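Local coordinates for TolA protein (Pseudomonas aeruginosa, PDB 1LR0) that probably works within the Tol-Pal system, in outer membrane invagination during cell division and in keeping the outer membrane intact, this chain being the C-terminal periplasmic domain of TolA, at residues Ser107-Arg110 with Gln111-Ile114; Gly76-Pro79 with Phe80-Ala84; Ala84-Ala87 with Val88-Gly92. All blocks are in the same frame, centred on the assembly; numbering follows the deposited sequence.

Contact 1 of 3, residues Ser107-Arg110 with Gln111-Ile114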
loop_
_atom_site.group_PDB
_atom_site.type_symbol
_atom_site.label_atom_id
_atom_site.label_comp_id
_atom_site.label_asym_id
_atom_site.label_seq_id
_atom_site.Cartn_x
_atom_site.Cartn_y
_atom_site.Cartn_z
ATOM N N SER A 107 -10.588 5.354 5.256
ATOM C CA SER A 107 -11.242 4.152 4.836
ATOM C C SER A 107 -10.186 3.147 4.323
ATOM O O SER A 107 -10.314 1.977 4.558
ATOM C CB SER A 107 -12.176 4.475 3.697
ATOM O OG SER A 107 -12.467 3.282 2.973
ATOM N N LEU A 108 -9.189 3.669 3.626
ATOM C CA LEU A 108 -8.280 2.846 2.896
ATOM C C LEU A 108 -6.842 2.744 3.356
ATOM O O LEU A 108 -6.184 1.721 3.045
ATOM C CB LEU A 108 -8.242 3.363 1.499
ATOM C CG LEU A 108 -9.494 2.903 0.727
ATOM C CD1 LEU A 108 -9.528 3.559 -0.617
ATOM C CD2 LEU A 108 -9.538 1.376 0.548
ATOM N N TYR A 109 -6.341 3.776 4.023
ATOM C CA TYR A 109 -4.890 3.883 4.259
ATOM C C TYR A 109 -4.490 4.032 5.651
ATOM O O TYR A 109 -3.314 3.841 5.980
ATOM C CB TYR A 109 -4.229 4.964 3.426
ATOM C CG TYR A 109 -4.074 4.524 1.976
ATOM C CD1 TYR A 109 -5.053 4.809 1.006
ATOM C CD2 TYR A 109 -3.012 3.734 1.584
ATOM C CE1 TYR A 109 -4.890 4.433 -0.309
ATOM C CE2 TYR A 109 -2.901 3.278 0.238
ATOM C CZ TYR A 109 -3.848 3.624 -0.685
ATOM O OH TYR A 109 -3.765 3.218 -2.037
ATOM N N ARG A 110 -5.442 4.316 6.537
ATOM C CA ARG A 110 -5.124 4.263 7.932
ATOM C C ARG A 110 -4.653 2.907 8.414
ATOM O O ARG A 110 -3.736 2.783 9.295
ATOM C CB ARG A 110 -6.316 4.787 8.776
ATOM C CG ARG A 110 -5.938 5.048 10.206
ATOM C CD ARG A 110 -7.073 5.682 11.057
ATOM N NE ARG A 110 -7.429 7.066 10.701
ATOM C CZ ARG A 110 -6.902 8.186 11.283
ATOM N NH1 ARG A 110 -5.953 8.106 12.191
ATOM N NH2 ARG A 110 -7.319 9.392 10.937
ATOM N N GLN A 111 -5.241 1.842 7.883
ATOM C CA GLN A 111 -4.773 0.522 8.175
ATOM C C GLN A 111 -4.824 -0.095 6.786
ATOM O O GLN A 111 -5.867 -0.063 6.160
ATOM C CB GLN A 111 -5.699 -0.237 9.105
ATOM C CG GLN A 111 -5.490 -0.015 10.616
ATOM C CD GLN A 111 -5.968 -1.238 11.404
ATOM O OE1 GLN A 111 -5.430 -1.533 12.443
ATOM N NE2 GLN A 111 -6.962 -1.965 10.868
ATOM N N ARG A 112 -3.703 -0.517 6.231
ATOM C CA ARG A 112 -3.731 -1.052 4.856
ATOM C C ARG A 112 -2.885 -2.333 4.785
ATOM O O ARG A 112 -1.745 -2.310 5.292
ATOM C CB ARG A 112 -3.201 -0.102 3.790
ATOM C CG ARG A 112 -3.705 -0.517 2.351
ATOM C CD ARG A 112 -3.714 0.500 1.284
ATOM N NE ARG A 112 -3.988 -0.005 -0.070
ATOM C CZ ARG A 112 -5.193 -0.224 -0.579
ATOM N NH1 ARG A 112 -6.275 0.064 0.120
ATOM N NH2 ARG A 112 -5.297 -0.677 -1.829
ATOM N N ARG A 113 -3.388 -3.417 4.182
ATOM C CA ARG A 113 -2.600 -4.634 4.043
ATOM C C ARG A 113 -2.004 -4.682 2.680
ATOM O O ARG A 113 -2.748 -4.682 1.678
ATOM C CB ARG A 113 -3.506 -5.845 4.259
ATOM C CG ARG A 113 -3.997 -6.010 5.671
ATOM C CD ARG A 113 -5.052 -7.158 5.834
ATOM N NE ARG A 113 -5.277 -7.366 7.244
ATOM C CZ ARG A 113 -5.952 -6.530 8.050
ATOM N NH1 ARG A 113 -6.533 -5.426 7.583
ATOM N NH2 ARG A 113 -6.076 -6.801 9.353
ATOM N N ILE A 114 -0.683 -4.774 2.615
ATOM C CA ILE A 114 0.026 -4.836 1.307
ATOM C C ILE A 114 0.822 -6.149 1.251
ATOM O O ILE A 114 1.391 -6.575 2.236
ATOM C CB ILE A 114 1.002 -3.673 1.279
ATOM C CG1 ILE A 114 0.276 -2.308 1.326
ATOM C CG2 ILE A 114 1.838 -3.704 0.057
ATOM C CD1 ILE A 114 -0.483 -2.013 0.048
HETATM O O HOH W 1 -7.405 -0.617 3.178
#

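Contact 2 of 3, residues Gly76-Pro79 with Phe80-Ala84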
loop_
_atom_site.group_PDB
_atom_site.type_symbol
_atom_site.label_atom_id
_atom_site.label_comp_id
_atom_site.label_asym_id
_atom_site.label_seq_id
_atom_site.Cartn_x
_atom_site.Cartn_y
_atom_site.Cartn_z
ATOM N N GLY A 76 5.748 -17.894 5.501
ATOM C CA GLY A 76 6.278 -19.190 5.895
ATOM C C GLY A 76 7.789 -19.131 6.241
ATOM O O GLY A 76 8.372 -20.117 6.722
ATOM N N ASP A 77 8.435 -17.977 5.985
ATOM C CA ASP A 77 9.847 -17.796 6.302
ATOM C C ASP A 77 9.958 -16.602 7.201
ATOM O O ASP A 77 9.713 -15.453 6.824
ATOM C CB ASP A 77 10.641 -17.587 5.006
ATOM C CG ASP A 77 12.114 -17.423 5.255
ATOM O OD1 ASP A 77 12.783 -18.435 5.532
ATOM O OD2 ASP A 77 12.685 -16.284 5.282
ATOM N N LYS A 78 10.287 -16.841 8.445
ATOM C CA LYS A 78 10.245 -15.747 9.412
ATOM C C LYS A 78 11.265 -14.607 9.138
ATOM O O LYS A 78 10.970 -13.489 9.319
ATOM C CB LYS A 78 10.409 -16.344 10.800
ATOM C CG LYS A 78 10.429 -15.297 11.905
ATOM C CD LYS A 78 10.184 -15.908 13.303
ATOM C CE LYS A 78 10.536 -14.925 14.433
ATOM N NZ LYS A 78 10.570 -15.701 15.730
ATOM N N PRO A 79 12.487 -14.893 8.689
ATOM C CA PRO A 79 13.385 -13.803 8.357
ATOM C C PRO A 79 12.892 -12.914 7.206
ATOM O O PRO A 79 13.053 -11.681 7.250
ATOM C CB PRO A 79 14.707 -14.497 8.037
ATOM C CG PRO A 79 14.555 -15.890 8.677
ATOM C CD PRO A 79 13.138 -16.196 8.627
ATOM N N PHE A 80 12.310 -13.491 6.162
ATOM C CA PHE A 80 11.709 -12.614 5.135
ATOM C C PHE A 80 10.593 -11.808 5.693
ATOM O O PHE A 80 10.537 -10.609 5.495
ATOM C CB PHE A 80 11.199 -13.431 3.894
ATOM C CG PHE A 80 10.505 -12.592 2.929
ATOM C CD1 PHE A 80 9.208 -12.919 2.504
ATOM C CD2 PHE A 80 11.117 -11.438 2.478
ATOM C CE1 PHE A 80 8.553 -12.114 1.681
ATOM C CE2 PHE A 80 10.478 -10.628 1.599
ATOM C CZ PHE A 80 9.132 -10.944 1.187
ATOM N N ASP A 81 9.705 -12.441 6.462
ATOM C CA ASP A 81 8.654 -11.685 7.099
ATOM C C ASP A 81 9.188 -10.479 7.915
ATOM O O ASP A 81 8.694 -9.365 7.826
ATOM C CB ASP A 81 7.856 -12.546 8.075
ATOM C CG ASP A 81 6.969 -13.579 7.412
ATOM O OD1 ASP A 81 6.399 -14.336 8.220
ATOM O OD2 ASP A 81 6.812 -13.743 6.167
ATOM N N SER A 82 10.176 -10.751 8.753
ATOM C CA SER A 82 10.719 -9.716 9.595
ATOM C C SER A 82 11.382 -8.650 8.734
ATOM O O SER A 82 11.291 -7.452 9.051
ATOM C CB SER A 82 11.772 -10.307 10.522
ATOM O OG SER A 82 11.151 -11.151 11.458
ATOM N N SER A 83 12.020 -9.047 7.652
ATOM C CA SER A 83 12.679 -8.047 6.766
ATOM C C SER A 83 11.687 -7.112 6.075
ATOM O O SER A 83 11.970 -5.944 5.844
ATOM C CB SER A 83 13.542 -8.774 5.709
ATOM O OG SER A 83 12.746 -9.354 4.653
ATOM N N ALA A 84 10.506 -7.612 5.768
ATOM C CA ALA A 84 9.472 -6.751 5.245
ATOM C C ALA A 84 8.877 -5.775 6.245
ATOM O O ALA A 84 8.738 -4.602 5.917
ATOM C CB ALA A 84 8.380 -7.554 4.521
#

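Contact 3 of 3, residues Ala84-Ala87 with Val88-Gly92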
loop_
_atom_site.group_PDB
_atom_site.type_symbol
_atom_site.label_atom_id
_atom_site.label_comp_id
_atom_site.label_asym_id
_atom_site.label_seq_id
_atom_site.Cartn_x
_atom_site.Cartn_y
_atom_site.Cartn_z
ATOM N N ALA A 84 10.506 -7.612 5.768
ATOM C CA ALA A 84 9.472 -6.751 5.245
ATOM C C ALA A 84 8.877 -5.775 6.245
ATOM O O ALA A 84 8.738 -4.602 5.917
ATOM C CB ALA A 84 8.380 -7.554 4.521
ATOM N N VAL A 85 8.616 -6.243 7.454
ATOM C CA VAL A 85 8.136 -5.390 8.526
ATOM C C VAL A 85 9.177 -4.293 8.824
ATOM O O VAL A 85 8.830 -3.129 8.894
ATOM C CB VAL A 85 7.837 -6.251 9.771
ATOM C CG1 VAL A 85 7.680 -5.427 11.066
ATOM C CG2 VAL A 85 6.643 -7.088 9.528
ATOM N N ALA A 86 10.451 -4.652 8.893
ATOM C CA ALA A 86 11.491 -3.643 9.193
ATOM C C ALA A 86 11.597 -2.633 8.097
ATOM O O ALA A 86 11.774 -1.427 8.318
ATOM C CB ALA A 86 12.867 -4.321 9.473
ATOM N N ALA A 87 11.455 -3.097 6.855
ATOM C CA ALA A 87 11.544 -2.211 5.727
ATOM C C ALA A 87 10.378 -1.204 5.752
ATOM O O ALA A 87 10.592 -0.002 5.459
ATOM C CB ALA A 87 11.566 -2.982 4.324
ATOM N N VAL A 88 9.175 -1.677 6.075
ATOM C CA VAL A 88 8.069 -0.782 6.147
ATOM C C VAL A 88 8.390 0.331 7.184
ATOM O O VAL A 88 8.132 1.484 6.932
ATOM C CB VAL A 88 6.723 -1.459 6.528
ATOM C CG1 VAL A 88 5.578 -0.436 6.773
ATOM C CG2 VAL A 88 6.301 -2.387 5.280
ATOM N N ARG A 89 8.678 -0.117 8.397
ATOM C CA ARG A 89 8.959 0.888 9.505
ATOM C C ARG A 89 10.067 1.884 9.086
ATOM O O ARG A 89 10.032 3.106 9.361
ATOM C CB ARG A 89 9.285 0.195 10.812
ATOM C CG ARG A 89 8.302 -0.777 11.324
ATOM C CD ARG A 89 6.999 -0.104 11.550
ATOM N NE ARG A 89 7.116 0.993 12.539
ATOM C CZ ARG A 89 6.929 0.859 13.835
ATOM N NH1 ARG A 89 6.552 -0.291 14.404
ATOM N NH2 ARG A 89 7.089 1.932 14.553
ATOM N N ASN A 90 11.076 1.411 8.376
ATOM C CA ASN A 90 12.126 2.225 7.974
ATOM C C ASN A 90 11.762 3.287 6.930
ATOM O O ASN A 90 12.509 4.251 6.722
ATOM C CB ASN A 90 13.247 1.325 7.529
ATOM C CG ASN A 90 14.019 0.743 8.663
ATOM O OD1 ASN A 90 14.108 1.330 9.725
ATOM N ND2 ASN A 90 14.612 -0.422 8.429
ATOM N N VAL A 91 10.646 3.127 6.246
ATOM C CA VAL A 91 10.268 4.118 5.297
ATOM C C VAL A 91 9.929 5.390 6.051
ATOM O O VAL A 91 10.168 6.477 5.537
ATOM C CB VAL A 91 9.046 3.695 4.559
ATOM C CG1 VAL A 91 8.400 4.788 3.864
ATOM C CG2 VAL A 91 9.338 2.508 3.607
ATOM N N GLY A 92 9.380 5.225 7.258
ATOM C CA GLY A 92 9.194 6.350 8.188
ATOM C C GLY A 92 7.879 7.108 8.009
ATOM O O GLY A 92 7.010 7.126 8.843
#

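Contact 1 of 3, residues Ser107-Arg110 with Gln111-Ile114
L108 and Y109 meet R112 round the tight turn by which helix 102-108 gives way to strand 111-116, an outermost strand of the three-stranded antiparallel sheet of this TonB-like C-terminal domain. Y109 is the first residue to leave helical geometry, and two residues later the chain is already extended. The R112 side chain points back across the turn. Its CG lies opposite the backbone N (chi1 -161°) and the chain is stretched out from CG to NE, so that it runs alongside L108 and the Y109 ring in the same direction as both. NH1 thereby reaches the end of the helix, where it gives L108 O a straight but weak hydrogen bond of 3.4 Å. The carbonyl oxygen lies at the edge of the guanidinium group, in its plane. A water joins the two more firmly on one side than on the other: it donates to L108 O at 2.6 Å, while R112 NH1 donates to it only weakly. The CD2 methyl of L108 lies alongside, 3.5 Å from R112 NH1. On one face of the guanidinium group sits the phenol end of Y109, with R112 NE 3.7 Å from Y109 CZ and the hydroxyl above the group near its rim. Ring and guanidinium planes are 32° apart. Both polar ends then converge on D31 of the long helix 4-41: Y109 OH is hydrogen-bonded to D31 OD1, and R112 NH2 forms a salt bridge with D31 OD2. R110 turns elsewhere and pairs with D106. The turn is thus fastened to helix 4-41 through Y109 and R112, while backbone bonds of R110, R112 and I114 to M60, I58 and V56 join the turn and the emerging strand to the antiparallel neighbour, strand 54-60.

Contact 2 of 3, residues Gly76-Pro79 with Phe80-Ala84
D77 O receives D81 N at 3.0 Å in a nearly straight bond, opening the first turn of helix 78-91, and S82 N to K78 O and S83 N to P79 O continue the i to i+4 pattern. D77 is the N-cap. Its chi1 of -179° carries the carboxylate in front of the helix end, and OD2 accepts from F80 N at 3.0 Å, on its anti side and 24° out of the carboxylate plane. The same oxygen is also hydrogen-bonded to S47 OG. F80 CB packs against D77 OD2 at 3.5 Å, while its ring leads away toward V54, P118 and L121. One turn on, S83 OG folds back to donate to F80 O at 2.7 Å, in the carbonyl plane and on a lone pair; F80 O also takes A84 N. That hydroxyl has W42 NE1 as a further partner. D81 is buried beside the cap, its two carboxylate oxygens bonded to S74 OG and S75 OG. Two acidic groups thus lie at the start of the helix, 6.5 Å apart between D77 OD2 and D81 OD2; the helix N-terminus would probably favour their charged forms, with the nearness of the two carboxylates working against it.

Contact 3 of 3, residues Ala84-Ala87 with Val88-Gly92
V88 sits against A84, one turn before it on helix 78-91, and with A87 it makes up much of what the contact buries. V88 N donates to A84 O at 3.0 Å, and the CG2 branch of V88, set beside its backbone N, rests 3.4 Å from that same oxygen. The other branch, CG1, is anti to the backbone N (chi1 173°), which spreads the two methyls over the flank of the helix. A87 contributes a small methyl and a carbonyl near the helix end. Its oxygen is approached by V91 N at 3.2 Å, but the bond is weak and strongly bent, at 124°. V91 N also reaches V88 O, one residue further on, so that the last turn tightens. The CG2 methyl of V91 lies 3.4 Å from A87 O. A86, on the exposed side, accepts from N90 N at 2.9 Å through its carbonyl oxygen. The N90 amide folds down over the same carbonyl, with ND2 3.0 Å from A86 O, although the angle is too poor for a hydrogen bond. R89 N meets V85 O almost straight. G92, with positive phi, takes the chain out of the helix, and its backbone bonds to I66 at the start of strand 66-73. The helix lies against both helix 4-41 and the sheet: A87 and V88 pack on V38 of helix 4-41, N90 and V91 on Q41, while V85, V88 and R89 lie on V71, A69 and N68 of strand 66-73, and V88 also touches I58 of strand 54-60.

Overall arrangement
Contacts 2 and 3 are successive halves of helix 78-91, sharing A84, with centres 12 Å apart and both only partly buried. Contact 1 lies later in the chain, its centre about 21 Å from that of contact 2 and 15 Å from that of contact 3, and is mainly a surface contact although Y109 is buried. The chemistry follows position: the helix start is capped by one carboxylate, D77, with serine hydroxyls bonded around it; its later turns rest on backbone hydrogen bonds and present alanines and valines to the neighbouring helix and strands; contact 1 depends on an arginine, a tyrosine and a water. All three border strand 54-60, and contacts 1 and 3 also meet helix 4-41.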